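Local atomic coordinates of flocculation protein FLO11 (Saccharomyces cerevisiae, PDB entry 4UYT), a protein that mediates homotypic cell-cell adhesion in yeast flocculation through the aromatic surface bands of its N-terminal domain, and supports substrate adhesion, invasive growth and biofilm formation. Residues S40-Q43 and D44-Q48; F20-H23 and M24-N28. All blocks are in the same frame, centred on the assembly; numbering follows the deposited sequence. Where two conformers were deposited one is given.

Contact 1: residues S40-Q43 and D44-Q48; sequences SWVQ and DNTYQ. With NA (sodium ion), chain G.
Trp41 reaches over the end of its own hairpin and gives its indole N-H to the turn: NE1 donates to the backbone O of Asp44 over 2.8 Å. The oxygen lies close to the indole plane, yet seen from the acceptor the nitrogen stands well above the carbonyl plane, 53° out of it; the bond is fairly straight at the hydrogen but is not aimed at a lone pair. With CG anti to the backbone N (chi1 180°), the indole is carried alongside the strand toward the turn, and CA of Gln43 packs on one of its faces. CD1 of the same ring sits over the rim of one face of Tyr47, 3.7 Å from CE2; the two rings meet obliquely, their planes 47° apart. Beyond that contact, Tyr47 OH is held by the backbone N of Asp171, and Trp168 meets the phenol ring edge-to-face.

This is the tip of an antiparallel beta hairpin, strands 32-43 and 46-55, in the four-stranded sheet of the fibronectin type III-like Flo11 domain. Ser40 and Gln48 form a hydrogen-bonded pair, Trp41 and Tyr47 the non-hydrogen-bonded one next to it, and Val42 N reaches Thr46 O at 2.9 Å. Thr46 N then closes the loop on Gln43 O.

On the exposed turn, the side chains of Gln43 and Asp44 run side by side, and NE2 of Gln43 meets OD2 of Asp44 from above the carboxylate plane at 3.1 Å. At the other end Gln48 O, already taking the N-H of Ser40, also binds a sodium ion at 2.9 Å; Ser38 OG is another ligand, and a water on the ion donates to OE1 of Gln48.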
ATOM      1  N   SER A  40      -4.747   3.929 -13.659  1.00  6.29           N
ATOM      2  CA  SER A  40      -5.402   4.700 -14.693  1.00  6.80           C
ATOM      3  C   SER A  40      -5.091   6.161 -14.512  1.00  6.45           C
ATOM      4  O   SER A  40      -5.250   6.732 -13.431  1.00  7.73           O
ATOM      5  CB  SER A  40      -6.916   4.491 -14.603  1.00  8.61           C
ATOM      6  OG  SER A  40      -7.644   5.238 -15.542  1.00 10.32           O
ATOM      7  N   TRP A  41      -4.693   6.803 -15.594  1.00  6.20           N
ATOM      8  CA  TRP A  41      -4.493   8.258 -15.567  1.00  5.92           C
ATOM      9  C   TRP A  41      -5.838   8.954 -15.594  1.00  5.93           C
ATOM     10  O   TRP A  41      -6.669   8.665 -16.477  1.00  6.87           O
ATOM     11  CB  TRP A  41      -3.669   8.649 -16.778  1.00  6.12           C
ATOM     12  CG  TRP A  41      -3.396  10.124 -16.878  1.00  5.70           C
ATOM     13  CD1 TRP A  41      -2.868  10.931 -15.919  1.00  5.84           C
ATOM     14  CD2 TRP A  41      -3.664  10.944 -18.012  1.00  5.98           C
ATOM     15  NE1 TRP A  41      -2.799  12.191 -16.379  1.00  6.74           N
ATOM     16  CE2 TRP A  41      -3.276  12.268 -17.673  1.00  7.97           C
ATOM     17  CE3 TRP A  41      -4.185  10.662 -19.264  1.00  6.74           C
ATOM     18  CZ2 TRP A  41      -3.289  13.311 -18.589  1.00  7.48           C
ATOM     19  CZ3 TRP A  41      -4.219  11.759 -20.189  1.00  7.15           C
ATOM     20  CH2 TRP A  41      -3.778  13.029 -19.834  1.00  7.72           C
ATOM     21  N   VAL A  42      -6.018   9.903 -14.668  1.00  5.65           N
ATOM     22  CA  VAL A  42      -7.252  10.668 -14.558  1.00  6.39           C
ATOM     23  C   VAL A  42      -7.127  11.965 -15.381  1.00  6.21           C
ATOM     24  O   VAL A  42      -7.887  12.173 -16.336  1.00  7.64           O
ATOM     25  CB  VAL A  42      -7.633  10.931 -13.093  1.00  7.19           C
ATOM     26  CG1 VAL A  42      -8.993  11.587 -13.034  1.00  8.97           C
ATOM     27  CG2 VAL A  42      -7.577   9.644 -12.279  1.00  8.14           C
ATOM     28  N   GLN A  43      -6.192  12.811 -14.988  0.54  6.24           N
ATOM     29  CA  GLN A  43      -5.818  14.033 -15.687  0.54  6.48           C
ATOM     30  C   GLN A  43      -4.624  14.602 -14.907  0.54  6.04           C
ATOM     31  O   GLN A  43      -4.252  14.082 -13.856  0.54  6.23           O
ATOM     32  CB  GLN A  43      -6.945  15.047 -15.803  0.54  7.25           C
ATOM     33  CG  GLN A  43      -7.466  15.525 -14.461  0.54  7.72           C
ATOM     34  CD  GLN A  43      -8.477  16.628 -14.600  0.54  9.43           C
ATOM     35  OE1 GLN A  43      -9.529  16.429 -15.165  0.54 12.95           O
ATOM     36  NE2 GLN A  43      -8.157  17.819 -14.106  0.54 10.44           N
ATOM     37  N   ASP A  44      -4.036  15.684 -15.396  1.00  6.33           N
ATOM     38  CA  ASP A  44      -2.913  16.298 -14.705  1.00  6.56           C
ATOM     39  C   ASP A  44      -1.850  15.225 -14.479  1.00  6.39           C
ATOM     40  O   ASP A  44      -1.499  14.507 -15.436  1.00  6.60           O
ATOM     41  CB  ASP A  44      -3.382  17.004 -13.413  1.00  6.75           C
ATOM     42  CG  ASP A  44      -4.460  18.063 -13.659  1.00  7.41           C
ATOM     43  OD1 ASP A  44      -4.381  18.783 -14.678  1.00  8.17           O
ATOM     44  OD2 ASP A  44      -5.396  18.153 -12.844  1.00  8.53           O
ATOM     45  N   ASN A  45      -1.342  15.138 -13.264  1.00  6.54           N
ATOM     46  CA  ASN A  45      -0.450  13.997 -12.896  1.00  5.61           C
ATOM     47  C   ASN A  45      -1.096  13.096 -11.864  1.00  5.70           C
ATOM     48  O   ASN A  45      -0.416  12.494 -11.022  1.00  5.91           O
ATOM     49  CB  ASN A  45       0.936  14.475 -12.418  1.00  6.12           C
ATOM     50  CG  ASN A  45       1.688  15.073 -13.563  1.00  5.89           C
ATOM     51  OD1 ASN A  45       2.009  14.364 -14.517  1.00  6.89           O
ATOM     52  ND2 ASN A  45       1.981  16.345 -13.499  1.00  7.15           N
ATOM     53  N   THR A  46      -2.416  13.006 -11.964  1.00  5.64           N
ATOM     54  CA  THR A  46      -3.234  12.273 -11.032  1.00  5.73           C
ATOM     55  C   THR A  46      -3.605  10.918 -11.632  1.00  5.57           C
ATOM     56  O   THR A  46      -4.094  10.848 -12.775  1.00  6.19           O
ATOM     57  CB  THR A  46      -4.499  13.060 -10.728  1.00  6.25           C
ATOM     58  OG1 THR A  46      -4.116  14.356 -10.258  1.00  6.51           O
ATOM     59  CG2 THR A  46      -5.325  12.376  -9.684  1.00  6.97           C
ATOM     60  N   TYR A  47      -3.387   9.861 -10.841  1.00  5.76           N
ATOM     61  CA  TYR A  47      -3.682   8.482 -11.259  1.00  5.79           C
ATOM     62  C   TYR A  47      -4.525   7.837 -10.196  1.00  5.70           C
ATOM     63  O   TYR A  47      -4.304   8.025  -9.003  1.00  6.72           O
ATOM     64  CB  TYR A  47      -2.376   7.663 -11.413  1.00  6.01           C
ATOM     65  CG  TYR A  47      -1.424   8.277 -12.384  1.00  5.85           C
ATOM     66  CD1 TYR A  47      -0.584   9.319 -12.019  1.00  5.80           C
ATOM     67  CD2 TYR A  47      -1.354   7.812 -13.693  1.00  5.90           C
ATOM     68  CE1 TYR A  47       0.253   9.889 -12.916  1.00  5.81           C
ATOM     69  CE2 TYR A  47      -0.484   8.375 -14.597  1.00  5.80           C
ATOM     70  CZ  TYR A  47       0.321   9.427 -14.201  1.00  5.69           C
ATOM     71  OH  TYR A  47       1.179   9.970 -15.102  1.00  6.53           O
ATOM     72  N   GLN A  48      -5.478   7.035 -10.671  1.00  6.07           N
ATOM     73  CA  GLN A  48      -6.268   6.181  -9.813  1.00  6.75           C
ATOM     74  C   GLN A  48      -5.617   4.809  -9.814  1.00  6.44           C
ATOM     75  O   GLN A  48      -5.471   4.192 -10.870  1.00  7.62           O
ATOM     76  CB  GLN A  48      -7.699   6.108 -10.328  1.00  8.48           C
ATOM     77  CG  GLN A  48      -8.605   5.327  -9.407  1.00 10.97           C
ATOM     78  CD  GLN A  48     -10.039   5.452  -9.792  1.00 17.42           C
ATOM     79  OE1 GLN A  48     -10.435   4.985 -10.838  1.00 27.16           O
ATOM     80  NE2 GLN A  48     -10.832   6.094  -8.952  1.00 22.02           N
TER
HETATM   81 NA    NA G1212      -6.976   1.776 -10.936  1.00 27.12          NA
HETATM   82  O   HOH W   1      -9.211   2.451 -11.522  1.00 49.26           O

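Contact 2: residues F20-H23 and M24-N28; sequences FNWH and MDQQN
Trp22 and Gln26, one helical turn apart, lie flat against each other: CG of Gln26 sits over one face of the indole, near the bond shared by its two rings, 3.8 Å from the centroid of the six-membered ring, in a CH-pi contact. The amide of Gln26 continues this layer, its plane only 8° from that of the indole. Two torsions shape the fit. Trp22 has CG anti to the backbone N (chi1 177°), while the Gln26 chain bends at chi2 (-74°) and folds its end back along the ring instead of stretching away from the helix.

On another side of the helix, Met24 curls at chi3 so that its methyl CE comes 3.4 Å from the backbone O of Phe20, and the same methyl lies 4.0 Å from OD1 of Asn21. Gln27 comes round beside the His23 imidazole, the ring and amide planes turned well apart.

Behind these side chains stand two backbone bonds of the alpha-helical i to i+4 kind: Asp25 N to Asn21 O, 2.9 Å and almost straight, and Gln26 N to Trp22 O at 2.8 Å. The second fixes the spacing of Trp22 and Gln26. After them the chain winds out through a type I beta turn from Asp25 to Asn28; the positive phi of Asn28 completes a Schellman motif. At the start of the helix Asp19 OD1 accepts the N-H of Trp22; at its other end OD1 of Asp25 is held by Gln31 NE2.

The short helix 21-25 lies on the surface and precedes strand 32-43 in the chain, with His158 stacked on Trp22, the loop residue Asp162 touching His23 and Met24, and the Asn28 end hydrogen-bonded to Thr141, shortly before strand 143-147.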
ATOM      1  N   PHE A  20      12.356  -7.485   1.448  1.00 11.79           N
ATOM      2  CA  PHE A  20      11.394  -6.705   2.250  1.00 11.68           C
ATOM      3  C   PHE A  20      11.026  -7.428   3.533  1.00 13.04           C
ATOM      4  O   PHE A  20      10.699  -6.804   4.554  1.00 14.00           O
ATOM      5  CB  PHE A  20      10.135  -6.387   1.436  1.00 10.75           C
ATOM      6  CG  PHE A  20      10.423  -5.563   0.219  1.00 10.69           C
ATOM      7  CD1 PHE A  20      10.543  -4.193   0.307  1.00 10.58           C
ATOM      8  CD2 PHE A  20      10.615  -6.160  -1.003  1.00 11.09           C
ATOM      9  CE1 PHE A  20      10.867  -3.435  -0.802  1.00 10.13           C
ATOM     10  CE2 PHE A  20      10.957  -5.420  -2.103  1.00 10.96           C
ATOM     11  CZ  PHE A  20      11.090  -4.058  -2.003  1.00 10.51           C
ATOM     12  N   ASN A  21      11.100  -8.749   3.502  1.00 14.07           N
ATOM     13  CA  ASN A  21      10.676  -9.536   4.638  1.00 14.59           C
ATOM     14  C   ASN A  21      11.483  -9.214   5.869  1.00 16.07           C
ATOM     15  O   ASN A  21      10.951  -9.156   6.977  1.00 16.69           O
ATOM     16  CB  ASN A  21      10.774 -11.021   4.291  1.00 17.09           C
ATOM     17  CG  ASN A  21       9.658 -11.453   3.361  1.00 20.56           C
ATOM     18  OD1 ASN A  21       8.575 -10.831   3.324  1.00 22.03           O
ATOM     19  ND2 ASN A  21       9.897 -12.515   2.613  1.00 25.37           N
ATOM     20  N   TRP A  22      12.769  -8.987   5.669  1.00 17.37           N
ATOM     21  CA  TRP A  22      13.648  -8.649   6.779  1.00 17.85           C
ATOM     22  C   TRP A  22      13.132  -7.492   7.653  1.00 16.71           C
ATOM     23  O   TRP A  22      13.179  -7.553   8.878  1.00 17.23           O
ATOM     24  CB  TRP A  22      15.030  -8.335   6.217  1.00 19.36           C
ATOM     25  CG  TRP A  22      16.049  -7.901   7.172  1.00 20.74           C
ATOM     26  CD1 TRP A  22      16.942  -8.701   7.816  1.00 23.38           C
ATOM     27  CD2 TRP A  22      16.358  -6.555   7.563  1.00 21.86           C
ATOM     28  NE1 TRP A  22      17.778  -7.947   8.597  1.00 25.72           N
ATOM     29  CE2 TRP A  22      17.452  -6.626   8.454  1.00 23.70           C
ATOM     30  CE3 TRP A  22      15.836  -5.301   7.231  1.00 25.43           C
ATOM     31  CZ2 TRP A  22      18.019  -5.488   9.045  1.00 29.76           C
ATOM     32  CZ3 TRP A  22      16.398  -4.168   7.814  1.00 30.85           C
ATOM     33  CH2 TRP A  22      17.479  -4.273   8.715  1.00 33.87           C
ATOM     34  N   HIS A  23      12.621  -6.453   7.017  1.00 16.14           N
ATOM     35  CA  HIS A  23      12.185  -5.283   7.753  1.00 15.22           C
ATOM     36  C   HIS A  23      10.967  -5.533   8.640  1.00 14.66           C
ATOM     37  O   HIS A  23      10.851  -4.950   9.714  1.00 17.01           O
ATOM     38  CB  HIS A  23      11.904  -4.131   6.788  1.00 14.24           C
ATOM     39  CG  HIS A  23      11.656  -2.836   7.472  1.00 15.01           C
ATOM     40  ND1 HIS A  23      12.642  -2.091   8.083  1.00 18.82           N
ATOM     41  CD2 HIS A  23      10.501  -2.180   7.696  1.00 12.90           C
ATOM     42  CE1 HIS A  23      12.097  -1.008   8.615  1.00 16.36           C
ATOM     43  NE2 HIS A  23      10.797  -1.043   8.387  1.00 18.15           N
ATOM     44  N   MET A  24      10.054  -6.389   8.194  1.00 14.14           N
ATOM     45  CA  MET A  24       8.951  -6.832   9.034  1.00 13.29           C
ATOM     46  C   MET A  24       9.433  -7.825  10.104  1.00 14.35           C
ATOM     47  O   MET A  24       9.108  -7.676  11.281  1.00 15.65           O
ATOM     48  CB  MET A  24       7.855  -7.438   8.182  1.00 12.55           C
ATOM     49  CG  MET A  24       7.115  -6.336   7.423  1.00 12.53           C
ATOM     50  SD  MET A  24       6.060  -6.861   6.033  1.00 11.86           S
ATOM     51  CE  MET A  24       7.330  -7.342   4.839  1.00 12.60           C
ATOM     52  N   ASP A  25      10.288  -8.786   9.730  1.00 14.81           N
ATOM     53  CA  ASP A  25      10.831  -9.756  10.687  1.00 16.60           C
ATOM     54  C   ASP A  25      11.518  -9.042  11.841  1.00 17.13           C
ATOM     55  O   ASP A  25      11.367  -9.450  12.993  1.00 19.96           O
ATOM     56  CB  ASP A  25      11.817 -10.716  10.013  1.00 17.66           C
ATOM     57  CG  ASP A  25      11.178 -11.642   8.974  1.00 18.86           C
ATOM     58  OD1 ASP A  25       9.942 -11.813   8.922  1.00 22.71           O
ATOM     59  OD2 ASP A  25      11.960 -12.248   8.215  1.00 22.51           O
ATOM     60  N   GLN A  26      12.339  -8.039  11.557  1.00 18.81           N
ATOM     61  CA  GLN A  26      13.078  -7.309  12.592  1.00 20.80           C
ATOM     62  C   GLN A  26      12.181  -6.659  13.646  1.00 19.73           C
ATOM     63  O   GLN A  26      12.604  -6.424  14.765  1.00 24.01           O
ATOM     64  CB  GLN A  26      13.970  -6.233  11.960  1.00 22.10           C
ATOM     65  CG  GLN A  26      15.167  -6.777  11.190  1.00 26.52           C
ATOM     66  CD  GLN A  26      16.271  -7.302  12.086  1.00 31.26           C
ATOM     67  OE1 GLN A  26      16.597  -8.493  12.057  1.00 35.95           O
ATOM     68  NE2 GLN A  26      16.850  -6.419  12.893  1.00 35.03           N
ATOM     69  N   GLN A  27      10.947  -6.340  13.254  1.00 18.22           N
ATOM     70  CA  GLN A  27       9.965  -5.690  14.118  1.00 18.03           C
ATOM     71  C   GLN A  27       8.960  -6.676  14.697  1.00 16.55           C
ATOM     72  O   GLN A  27       8.007  -6.253  15.346  1.00 18.71           O
ATOM     73  CB  GLN A  27       9.187  -4.641  13.319  1.00 18.30           C
ATOM     74  CG  GLN A  27      10.049  -3.531  12.757  1.00 20.21           C
ATOM     75  CD  GLN A  27       9.228  -2.573  11.929  1.00 21.47           C
ATOM     76  OE1 GLN A  27       9.194  -2.667  10.697  1.00 23.33           O
ATOM     77  NE2 GLN A  27       8.532  -1.658  12.595  1.00 20.33           N
ATOM     78  N   ASN A  28       9.152  -7.964  14.428  1.00 16.73           N
ATOM     79  CA  ASN A  28       8.193  -8.985  14.814  1.00 15.20           C
ATOM     80  C   ASN A  28       6.800  -8.749  14.228  1.00 14.73           C
ATOM     81  O   ASN A  28       5.791  -9.084  14.833  1.00 15.73           O
ATOM     82  CB  ASN A  28       8.133  -9.093  16.343  1.00 16.54           C
ATOM     83  CG  ASN A  28       7.385 -10.315  16.806  1.00 17.51           C
ATOM     84  OD1 ASN A  28       7.498 -11.396  16.229  1.00 19.44           O
ATOM     85  ND2 ASN A  28       6.617 -10.150  17.868  1.00 18.07           N
TER

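Both contacts are local, and they follow one another in the chain: the helical turn of contact 2 closes before strand 32-43 leads to the hairpin of contact 1. They lie on opposite sides of the domain's centre, with their own centres 33 Å apart and their nearest atoms about 20 Å apart, so neither touches the other. Each holds a partly exposed tryptophan, and the domain's aromatic surface bands confer homophilic binding; whether Trp22 and Trp41 belong to those bands is not settled by these contacts alone. Contact 1 supplies a ligand to a sodium ion; in contact 2 the Trp22 side chain lies about 9 Å from a different sodium ion.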